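Local structure of ofchtiv-allosamidin (Ostrinia furnacalis, 6JMB) at residues T203-P208 with A307-A312; M245-Y250 with T328-Y333. The protein probably hydrolyses the beta-1,4 glycosidic bonds of chitin as a group IV insect chitinase of glycoside hydrolase family 18, and binds the inhibitor allosamidin. All coordinates share one frame; numbering follows the deposited sequence.

Contact 1: T203-P208 with A307-A312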
loop_
_atom_site.group_PDB
_atom_site.type_symbol
_atom_site.label_atom_id
_atom_site.label_comp_id
_atom_site.label_asym_id
_atom_site.label_seq_id
_atom_site.Cartn_x
_atom_site.Cartn_y
_atom_site.Cartn_z
ATOM N N THR A 203 -7.084 -19.530 6.734
ATOM C CA THR A 203 -6.643 -18.904 5.492
ATOM C C THR A 203 -7.667 -17.873 5.036
ATOM O O THR A 203 -8.860 -17.969 5.332
ATOM C CB THR A 203 -6.478 -19.958 4.394
ATOM O OG1 THR A 203 -7.732 -20.624 4.182
ATOM C CG2 THR A 203 -5.410 -20.981 4.775
ATOM N N GLY A 204 -7.186 -16.869 4.317
ATOM C CA GLY A 204 -8.058 -15.827 3.809
ATOM C C GLY A 204 -7.305 -15.018 2.781
ATOM O O GLY A 204 -6.079 -15.109 2.660
ATOM N N HIS A 205 -8.057 -14.227 2.031
ATOM C CA HIS A 205 -7.472 -13.487 0.927
ATOM C C HIS A 205 -6.873 -12.172 1.398
ATOM O O HIS A 205 -7.415 -11.491 2.275
ATOM C CB HIS A 205 -8.503 -13.229 -0.170
ATOM C CG HIS A 205 -9.091 -14.483 -0.738
ATOM N ND1 HIS A 205 -8.329 -15.470 -1.322
ATOM C CD2 HIS A 205 -10.375 -14.909 -0.803
ATOM C CE1 HIS A 205 -9.118 -16.449 -1.729
ATOM N NE2 HIS A 205 -10.365 -16.131 -1.428
ATOM N N ASN A 206 -5.748 -11.822 0.789
ATOM C CA ASN A 206 -5.083 -10.563 1.087
ATOM C C ASN A 206 -5.939 -9.384 0.640
ATOM O O ASN A 206 -6.014 -8.361 1.336
ATOM C CB ASN A 206 -3.732 -10.578 0.369
ATOM C CG ASN A 206 -2.855 -9.394 0.702
ATOM O OD1 ASN A 206 -2.861 -8.874 1.820
ATOM N ND2 ASN A 206 -2.060 -8.977 -0.274
ATOM N N ALA A 207 -6.616 -9.520 -0.497
ATOM C CA ALA A 207 -7.425 -8.429 -1.026
ATOM C C ALA A 207 -8.643 -8.966 -1.767
ATOM O O ALA A 207 -8.796 -8.725 -2.970
ATOM C CB ALA A 207 -6.572 -7.553 -1.949
ATOM N N PRO A 208 -9.547 -9.669 -1.090
ATOM C CA PRO A 208 -10.771 -10.114 -1.767
ATOM C C PRO A 208 -11.625 -8.910 -2.131
ATOM O O PRO A 208 -11.746 -7.961 -1.356
ATOM C CB PRO A 208 -11.462 -10.970 -0.702
ATOM C CG PRO A 208 -11.035 -10.349 0.598
ATOM C CD PRO A 208 -9.633 -9.815 0.378
ATOM N N ALA A 307 -14.874 -13.975 -4.368
ATOM C CA ALA A 307 -13.982 -12.873 -4.027
ATOM C C ALA A 307 -13.228 -12.311 -5.226
ATOM O O ALA A 307 -12.663 -11.214 -5.126
ATOM C CB ALA A 307 -12.978 -13.326 -2.963
ATOM N N LYS A 308 -13.199 -13.037 -6.345
ATOM C CA LYS A 308 -12.552 -12.600 -7.592
ATOM C C LYS A 308 -11.030 -12.534 -7.464
ATOM O O LYS A 308 -10.386 -11.644 -8.023
ATOM C CB LYS A 308 -13.123 -11.287 -8.146
ATOM C CG LYS A 308 -14.641 -11.171 -8.058
ATOM C CD LYS A 308 -15.336 -12.269 -8.844
ATOM C CE LYS A 308 -16.840 -12.144 -8.683
ATOM N NZ LYS A 308 -17.559 -13.223 -9.427
ATOM N N VAL A 309 -10.448 -13.485 -6.736
ATOM C CA VAL A 309 -8.995 -13.531 -6.541
ATOM C C VAL A 309 -8.529 -14.971 -6.584
ATOM O O VAL A 309 -9.273 -15.905 -6.257
ATOM C CB VAL A 309 -8.572 -12.907 -5.192
ATOM C CG1 VAL A 309 -8.737 -11.395 -5.225
ATOM C CG2 VAL A 309 -9.350 -13.530 -4.043
ATOM N N PRO A 310 -7.274 -15.178 -6.976
ATOM C CA PRO A 310 -6.710 -16.529 -6.998
ATOM C C PRO A 310 -6.062 -16.890 -5.670
ATOM O O PRO A 310 -5.684 -16.040 -4.861
ATOM C CB PRO A 310 -5.620 -16.408 -8.069
ATOM C CG PRO A 310 -5.094 -15.015 -7.850
ATOM C CD PRO A 310 -6.323 -14.182 -7.509
ATOM N N TYR A 311 -5.920 -18.192 -5.468
ATOM C CA TYR A 311 -5.123 -18.710 -4.370
ATOM C C TYR A 311 -4.493 -20.010 -4.838
ATOM O O TYR A 311 -4.921 -20.601 -5.833
ATOM C CB TYR A 311 -5.955 -18.898 -3.091
ATOM C CG TYR A 311 -7.103 -19.874 -3.227
ATOM C CD1 TYR A 311 -8.293 -19.504 -3.842
ATOM C CD2 TYR A 311 -6.996 -21.171 -2.739
ATOM C CE1 TYR A 311 -9.345 -20.400 -3.969
ATOM C CE2 TYR A 311 -8.042 -22.069 -2.862
ATOM C CZ TYR A 311 -9.206 -21.679 -3.475
ATOM O OH TYR A 311 -10.247 -22.583 -3.594
ATOM N N ALA A 312 -3.467 -20.453 -4.121
ATOM C CA ALA A 312 -2.716 -21.624 -4.538
ATOM C C ALA A 312 -2.355 -22.455 -3.322
ATOM O O ALA A 312 -2.155 -21.926 -2.226
ATOM C CB ALA A 312 -1.447 -21.231 -5.304
HETATM O O HOH W 1 -6.262 -14.261 -2.869
#
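His-205 meets Val-309 face-on: one methyl of the valine sits over the middle of the imidazole, and the rest of this buried contact gathers round that pair. Followed outward, CB of the histidine lies 4.0 Å from CG2 of Val-309, and CG comes nearer, at 3.4 Å from the same CG2. Its chi1 (-59°) puts CG anti to the carbonyl carbon and the ring on the side of strand 309-314; the turn about CB-CG then sets its face against the methyl. The result is a CH-pi contact, with CG2 of Val-309 3.5 Å from the centroid of the His-205 ring and only 11° off its normal. ND1 turns to a water, which donates a hydrogen bond to the carbonyl oxygen of Pro-310 and so bridges imidazole and strand backbone. CD2 packs on CB of Ala-307 at 3.7 Å. At the ring edge, CE1 is 3.8 Å from CD1 of Tyr-311, the two rings inclined at 52°. The tip, NE2, is hydrogen-bonded to OD2 of Asp-304, so both ring nitrogens have polar partners and the rotation of the imidazole is fixed.

Asp-304 also stands opposite Lys-308 and Val-309 in a G1 beta bulge, at the turn that links strands 300-304 and 309-314. Through NE2, the water and the face contact, the histidine ties the loop that follows the barrel strand 187-190 to this hairpin, which probably belongs to the chitinase insertion domain, set between TIM-barrel strand 243-256 and helix 324-336.

Further along the loop, CB of Pro-208 rests on CB of Ala-307, 3.6 Å away, an apolar touch where the CA atoms of the two segments come closest. The other methyl of Val-309, CG1, reaches the carbonyl oxygen of Ala-207 at 3.5 Å.

Contact 2: M245-Y250 with T328-Y333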
loop_
_atom_site.group_PDB
_atom_site.type_symbol
_atom_site.label_atom_id
_atom_site.label_comp_id
_atom_site.label_asym_id
_atom_site.label_seq_id
_atom_site.Cartn_x
_atom_site.Cartn_y
_atom_site.Cartn_z
ATOM N N MET A 245 -7.682 3.720 -4.832
ATOM C CA MET A 245 -7.895 2.381 -4.298
ATOM C C MET A 245 -6.597 1.585 -4.328
ATOM O O MET A 245 -6.001 1.398 -5.395
ATOM C CB MET A 245 -8.968 1.662 -5.108
ATOM C CG MET A 245 -9.464 0.401 -4.433
ATOM S SD MET A 245 -10.604 -0.529 -5.475
ATOM C CE MET A 245 -9.450 -1.516 -6.420
ATOM N N GLY A 246 -6.174 1.102 -3.164
ATOM C CA GLY A 246 -4.946 0.332 -3.091
ATOM C C GLY A 246 -5.106 -1.074 -3.639
ATOM O O GLY A 246 -6.163 -1.702 -3.525
ATOM N N VAL A 247 -4.029 -1.566 -4.250
ATOM C CA VAL A 247 -3.916 -2.964 -4.674
ATOM C C VAL A 247 -2.540 -3.484 -4.289
ATOM O O VAL A 247 -1.561 -2.730 -4.217
ATOM C CB VAL A 247 -4.127 -3.133 -6.198
ATOM C CG1 VAL A 247 -5.513 -2.642 -6.607
ATOM C CG2 VAL A 247 -3.034 -2.402 -6.984
ATOM N N PRO A 248 -2.447 -4.789 -4.016
ATOM C CA PRO A 248 -1.161 -5.365 -3.594
ATOM C C PRO A 248 -0.403 -6.041 -4.728
ATOM O O PRO A 248 -0.996 -6.749 -5.547
ATOM C CB PRO A 248 -1.592 -6.408 -2.559
ATOM C CG PRO A 248 -2.911 -6.920 -3.115
ATOM C CD PRO A 248 -3.563 -5.744 -3.837
ATOM N N PHE A 249 0.918 -5.860 -4.762
ATOM C CA PHE A 249 1.799 -6.594 -5.660
ATOM C C PHE A 249 2.508 -7.730 -4.931
ATOM O O PHE A 249 3.580 -8.176 -5.357
ATOM C CB PHE A 249 2.833 -5.660 -6.298
ATOM C CG PHE A 249 2.310 -4.818 -7.437
ATOM C CD1 PHE A 249 0.949 -4.620 -7.656
ATOM C CD2 PHE A 249 3.213 -4.221 -8.299
ATOM C CE1 PHE A 249 0.506 -3.828 -8.719
ATOM C CE2 PHE A 249 2.782 -3.434 -9.360
ATOM C CZ PHE A 249 1.427 -3.238 -9.576
ATOM N N TYR A 250 1.939 -8.178 -3.821
ATOM C CA TYR A 250 2.483 -9.261 -3.025
ATOM C C TYR A 250 1.307 -10.110 -2.574
ATOM O O TYR A 250 0.148 -9.683 -2.630
ATOM C CB TYR A 250 3.243 -8.728 -1.794
ATOM C CG TYR A 250 2.338 -7.935 -0.875
ATOM C CD1 TYR A 250 2.046 -6.600 -1.144
ATOM C CD2 TYR A 250 1.754 -8.522 0.237
ATOM C CE1 TYR A 250 1.198 -5.877 -0.338
ATOM C CE2 TYR A 250 0.899 -7.798 1.059
ATOM C CZ TYR A 250 0.629 -6.472 0.761
ATOM O OH TYR A 250 -0.217 -5.731 1.560
ATOM N N THR A 328 -7.170 -6.976 -13.032
ATOM C CA THR A 328 -8.149 -6.446 -13.981
ATOM C C THR A 328 -9.504 -6.239 -13.308
ATOM O O THR A 328 -10.135 -5.186 -13.457
ATOM C CB THR A 328 -8.270 -7.382 -15.187
ATOM O OG1 THR A 328 -7.009 -7.426 -15.873
ATOM C CG2 THR A 328 -9.338 -6.871 -16.165
ATOM N N ALA A 329 -9.958 -7.235 -12.542
ATOM C CA ALA A 329 -11.226 -7.104 -11.834
ATOM C C ALA A 329 -11.198 -5.940 -10.852
ATOM O O ALA A 329 -12.189 -5.215 -10.709
ATOM C CB ALA A 329 -11.579 -8.418 -11.123
ATOM N N LYS A 330 -10.072 -5.747 -10.167
ATOM C CA LYS A 330 -9.961 -4.649 -9.212
ATOM C C LYS A 330 -10.055 -3.295 -9.907
ATOM O O LYS A 330 -10.743 -2.390 -9.422
ATOM C CB LYS A 330 -8.643 -4.771 -8.444
ATOM C CG LYS A 330 -8.700 -5.766 -7.278
ATOM C CD LYS A 330 -7.311 -6.109 -6.741
ATOM C CE LYS A 330 -7.376 -6.888 -5.427
ATOM N NZ LYS A 330 -7.915 -8.275 -5.611
ATOM N N VAL A 331 -9.371 -3.133 -11.042
ATOM C CA VAL A 331 -9.389 -1.834 -11.706
ATOM C C VAL A 331 -10.746 -1.585 -12.355
ATOM O O VAL A 331 -11.235 -0.448 -12.384
ATOM C CB VAL A 331 -8.211 -1.699 -12.688
ATOM C CG1 VAL A 331 -8.200 -0.308 -13.315
ATOM C CG2 VAL A 331 -6.898 -1.952 -11.962
ATOM N N GLU A 332 -11.387 -2.642 -12.860
ATOM C CA GLU A 332 -12.744 -2.495 -13.381
ATOM C C GLU A 332 -13.707 -2.046 -12.288
ATOM O O GLU A 332 -14.580 -1.200 -12.525
ATOM C CB GLU A 332 -13.200 -3.798 -14.046
ATOM C CG GLU A 332 -12.513 -4.020 -15.391
ATOM C CD GLU A 332 -12.765 -5.384 -15.995
ATOM O OE1 GLU A 332 -13.262 -6.284 -15.282
ATOM O OE2 GLU A 332 -12.452 -5.556 -17.192
ATOM N N TYR A 333 -13.550 -2.589 -11.079
ATOM C CA TYR A 333 -14.345 -2.136 -9.944
ATOM C C TYR A 333 -14.115 -0.652 -9.674
ATOM O O TYR A 333 -15.069 0.117 -9.492
ATOM C CB TYR A 333 -14.007 -2.984 -8.711
ATOM C CG TYR A 333 -14.717 -2.525 -7.460
ATOM C CD1 TYR A 333 -14.157 -1.556 -6.638
ATOM C CD2 TYR A 333 -15.955 -3.040 -7.113
ATOM C CE1 TYR A 333 -14.808 -1.112 -5.504
ATOM C CE2 TYR A 333 -16.617 -2.604 -5.973
ATOM C CZ TYR A 333 -16.032 -1.638 -5.175
ATOM O OH TYR A 333 -16.676 -1.182 -4.047
#
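Met-245 reaches from a strand of the family 18 TIM barrel to the helix 324-336 packed outside it, where it touches both Lys-330 and Tyr-333. The segments of strand and helix run antiparallel, at 179°, with their axes 10.0 Å apart, the layering of strand against outer helix expected of a beta/alpha barrel. The methionine extends from its backbone, CG anti to N (chi1 -167°), and then bends at its last torsion. That bend carries CE across Lys-330, 3.4 Å from the lysine's carbonyl O and 3.9 Å from its CB. SD remains beside Tyr-333, 3.9 Å from CD1, in an oblique Met-aromatic contact; the phenol is held at its far end by Asn-227 and Gln-231, which hydrogen-bond to OH.

Two residues on, Val-247 offers CG1 to the middle of the lysine chain, 3.9 Å from CD of Lys-330, the valine and the lysine passing each other as they come from opposing sides. Pro-248 follows, with its ring at the far end of the same aliphatic chain. Beyond it the strand leads to Tyr-250, which touches the bound allosamizoline and lines its pocket. Lys-330 thus spends its methylenes on apolar neighbours while its ammonium pairs with Asp-322 and also hydrogen-bonds to the carbonyl oxygen of Ala-207. The bend at chi4 (69°) turns NZ aside after CE, which lies 4.3 Å from CD of Pro-248.

The two contacts lie about 12 Å apart, centre to centre, and their segments interleave in sequence (203-208, 245-250, 307-312, 328-333). Contact 2 belongs to the barrel wall and its outer helix, whereas contact 1 joins a loop to the hairpin strand 309-314 of the probable chitinase insertion domain. They meet directly at Lys-330, whose NZ is 2.8 Å from O of Ala-207, and at Asn-206, whose ND2 packs on CB of Pro-248. The same asparagine accepts a hydrogen bond from the backbone N of the pocket residue Asp-194, which probably couples the insertion to the surroundings of the allosamidin site.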